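PDB 4P0F: serine protease inhibitor 4, isoform B from Drosophila melanogaster, which probably inhibits serine and cysteine endopeptidases as a member of the serpin family, captured here in its cleaved form. Local coordinates for residues Ser314-Lys319 and Thr335-Arg340. Numbering follows the deposited sequence.
Sequences SAIIHK and TGMAVR
Thr335 meets the His318 imidazole at its edge, near the ring plane, with OG1 2.8 Å from ND1 in a hydrogen bond whose direction is open. CG of His318 stands anti to the backbone N (chi1 -174°), sending the ring along its strand toward Lys319 with its ND1 edge facing that hydroxyl. The far nitrogen, NE2, pairs with Ser37 N, so the ring is gripped at both nitrogens, while Thr335 OG1 also bonds Ser40 OG. With an alanine at His318, Ser37 N would probably lose its mate, Thr335 OG1 would be left with Ser40, and a gap would open beside Ile41 of helix 38-49. Further along the same face, Ile316 and Met337 lie side by side and point the same way, the CG2 branch of Ile316 3.8 Å from Met337 CG and 4.0 Å from Thr335 CG2. The Met337 chain, bent at its last torsion (chi3 35°), packs on Cys44 and Ala48 of that helix. Strand 328-341 is the N-terminal part of the cleaved reactive-centre loop, inserted between strands 311-324 and 161-174 of sheet A; His318, on the neighbouring strand, with Ser37 and Ser40 near the start of helix 38-49, probably corresponds to the serpin shutter region. The strands run antiparallel (171°). Ile317 and Gly336 form a hydrogen-bonded pair, with Ile317 N 2.8 Å from Gly336 O and Gly336 N 2.9 Å from Ile317 O. On their face the methyls of Ala315 and Ala338 are only loosely apposed, CB to CB 4.4 Å. Beyond them Ser314 N donates to Ala338 O, and the Ser314 hydroxyl sits by the Ala338 methyl, OG 3.4 Å from CB. The aliphatic part of Arg340 runs past Ser314, CD 3.8 Å from its CB, before its guanidinium forms a salt bridge with Glu160.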
ATOM      1  N   SER A 314      18.888  -5.515   2.099  1.00 17.09           N
ATOM      2  CA  SER A 314      19.589  -4.615   1.180  1.00 16.69           C
ATOM      3  C   SER A 314      18.663  -3.657   0.441  1.00 21.49           C
ATOM      4  O   SER A 314      19.114  -2.633  -0.064  1.00 24.92           O
ATOM      5  CB  SER A 314      20.378  -5.420   0.149  1.00 21.97           C
ATOM      6  OG  SER A 314      19.551  -6.411  -0.431  1.00 26.18           O
ATOM      7  N   ALA A 315      17.386  -4.011   0.330  1.00 17.24           N
ATOM      8  CA  ALA A 315      16.427  -3.129  -0.328  1.00 17.91           C
ATOM      9  C   ALA A 315      14.998  -3.472   0.041  1.00 16.17           C
ATOM     10  O   ALA A 315      14.660  -4.635   0.250  1.00 17.82           O
ATOM     11  CB  ALA A 315      16.602  -3.196  -1.838  1.00 20.33           C
ATOM     12  N   ILE A 316      14.154  -2.440   0.126  1.00 16.99           N
ATOM     13  CA  ILE A 316      12.713  -2.622   0.204  1.00 16.12           C
ATOM     14  C   ILE A 316      12.120  -1.752  -0.887  1.00 18.71           C
ATOM     15  O   ILE A 316      12.255  -0.537  -0.831  1.00 19.45           O
ATOM     16  CB  ILE A 316      12.106  -2.205   1.564  1.00 16.99           C
ATOM     17  CG1 ILE A 316      12.833  -2.883   2.725  1.00 16.68           C
ATOM     18  CG2 ILE A 316      10.609  -2.526   1.580  1.00 17.25           C
ATOM     19  CD1 ILE A 316      12.303  -2.486   4.109  1.00 21.14           C
ATOM     20  N   ILE A 317      11.515  -2.368  -1.899  1.00 16.15           N
ATOM     21  CA  ILE A 317      11.012  -1.618  -3.047  1.00 15.43           C
ATOM     22  C   ILE A 317       9.497  -1.734  -3.099  1.00 16.55           C
ATOM     23  O   ILE A 317       8.949  -2.819  -2.976  1.00 15.48           O
ATOM     24  CB  ILE A 317      11.626  -2.125  -4.366  1.00 18.25           C
ATOM     25  CG1 ILE A 317      13.146  -1.943  -4.340  1.00 21.37           C
ATOM     26  CG2 ILE A 317      11.039  -1.371  -5.540  1.00 22.01           C
ATOM     27  CD1 ILE A 317      13.892  -2.803  -5.335  1.00 23.48           C
ATOM     28  N   HIS A 318       8.825  -0.600  -3.269  1.00 14.82           N
ATOM     29  CA  HIS A 318       7.381  -0.584  -3.359  1.00 14.49           C
ATOM     30  C   HIS A 318       6.972   0.143  -4.610  1.00 14.05           C
ATOM     31  O   HIS A 318       7.499   1.216  -4.911  1.00 15.09           O
ATOM     32  CB  HIS A 318       6.764   0.091  -2.140  1.00 15.93           C
ATOM     33  CG  HIS A 318       5.272   0.017  -2.098  1.00 12.63           C
ATOM     34  ND1 HIS A 318       4.591  -1.140  -1.789  1.00 13.83           N
ATOM     35  CD2 HIS A 318       4.326   0.962  -2.313  1.00 15.49           C
ATOM     36  CE1 HIS A 318       3.292  -0.902  -1.803  1.00 18.79           C
ATOM     37  NE2 HIS A 318       3.104   0.365  -2.124  1.00 15.83           N
ATOM     38  N   LYS A 319       6.036  -0.452  -5.333  1.00 13.15           N
ATOM     39  CA  LYS A 319       5.466   0.184  -6.518  1.00 14.28           C
ATOM     40  C   LYS A 319       3.963   0.062  -6.474  1.00 18.30           C
ATOM     41  O   LYS A 319       3.440  -0.975  -6.087  1.00 16.96           O
ATOM     42  CB  LYS A 319       6.005  -0.453  -7.795  1.00 18.24           C
ATOM     43  CG  LYS A 319       7.460  -0.172  -8.083  1.00 31.05           C
ATOM     44  CD  LYS A 319       7.772  -0.409  -9.572  1.00 56.01           C
ATOM     45  CE  LYS A 319       9.269  -0.274  -9.859  1.00 64.98           C
ATOM     46  NZ  LYS A 319       9.677  -0.549 -11.283  1.00 48.13           N
ATOM     47  N   THR A 335       5.348  -5.117  -2.968  1.00 15.23           N
ATOM     48  CA  THR A 335       6.483  -4.797  -2.123  1.00 13.25           C
ATOM     49  C   THR A 335       7.471  -5.962  -2.165  1.00 12.91           C
ATOM     50  O   THR A 335       7.080  -7.108  -1.971  1.00 16.55           O
ATOM     51  CB  THR A 335       6.064  -4.542  -0.663  1.00 12.71           C
ATOM     52  OG1 THR A 335       4.991  -3.592  -0.609  1.00 15.14           O
ATOM     53  CG2 THR A 335       7.239  -4.014   0.148  1.00 14.93           C
ATOM     54  N   GLY A 336       8.730  -5.654  -2.466  1.00 14.78           N
ATOM     55  CA  GLY A 336       9.784  -6.653  -2.495  1.00 13.81           C
ATOM     56  C   GLY A 336      10.880  -6.276  -1.520  1.00 14.26           C
ATOM     57  O   GLY A 336      11.384  -5.156  -1.550  1.00 18.17           O
ATOM     58  N   MET A 337      11.245  -7.228  -0.662  1.00 14.40           N
ATOM     59  CA  MET A 337      12.326  -7.039   0.306  1.00 13.16           C
ATOM     60  C   MET A 337      13.459  -7.979  -0.019  1.00 15.45           C
ATOM     61  O   MET A 337      13.277  -9.191   0.043  1.00 17.20           O
ATOM     62  CB  MET A 337      11.856  -7.309   1.730  1.00 21.68           C
ATOM     63  CG  MET A 337      10.916  -6.258   2.320  1.00 54.20           C
ATOM     64  SD  MET A 337      10.587  -6.507   4.086  1.00 39.50           S
ATOM     65  CE  MET A 337      12.200  -7.122   4.597  1.00 14.10           C
ATOM     66  N   ALA A 338      14.617  -7.429  -0.361  1.00 16.25           N
ATOM     67  CA  ALA A 338      15.792  -8.246  -0.670  1.00 15.55           C
ATOM     68  C   ALA A 338      16.624  -8.444   0.579  1.00 17.33           C
ATOM     69  O   ALA A 338      16.963  -7.479   1.245  1.00 16.81           O
ATOM     70  CB  ALA A 338      16.615  -7.598  -1.757  1.00 19.01           C
ATOM     71  N   VAL A 339      16.962  -9.702   0.869  1.00 15.44           N
ATOM     72  CA  VAL A 339      17.763 -10.067   2.037  1.00 14.60           C
ATOM     73  C   VAL A 339      19.041 -10.714   1.534  1.00 15.13           C
ATOM     74  O   VAL A 339      18.989 -11.622   0.705  1.00 17.47           O
ATOM     75  CB  VAL A 339      17.004 -11.026   2.968  1.00 16.35           C
ATOM     76  CG1 VAL A 339      17.866 -11.452   4.152  1.00 20.82           C
ATOM     77  CG2 VAL A 339      15.717 -10.372   3.469  1.00 15.49           C
ATOM     78  N   ARG A 340      20.179 -10.217   2.012  1.00 15.31           N
ATOM     79  CA  ARG A 340      21.488 -10.668   1.552  1.00 16.44           C
ATOM     80  C   ARG A 340      22.347 -11.137   2.709  1.00 18.32           C
ATOM     81  O   ARG A 340      22.113 -10.779   3.850  1.00 17.47           O
ATOM     82  CB  ARG A 340      22.211  -9.539   0.814  1.00 19.09           C
ATOM     83  CG  ARG A 340      22.362  -8.280   1.658  1.00 21.67           C
ATOM     84  CD  ARG A 340      23.446  -7.365   1.143  1.00 23.44           C
ATOM     85  NE  ARG A 340      24.754  -7.993   1.297  1.00 23.77           N
ATOM     86  CZ  ARG A 340      25.864  -7.579   0.702  1.00 31.90           C
ATOM     87  NH1 ARG A 340      25.845  -6.525  -0.102  1.00 41.01           N
ATOM     88  NH2 ARG A 340      26.997  -8.238   0.908  1.00 28.22           N
TER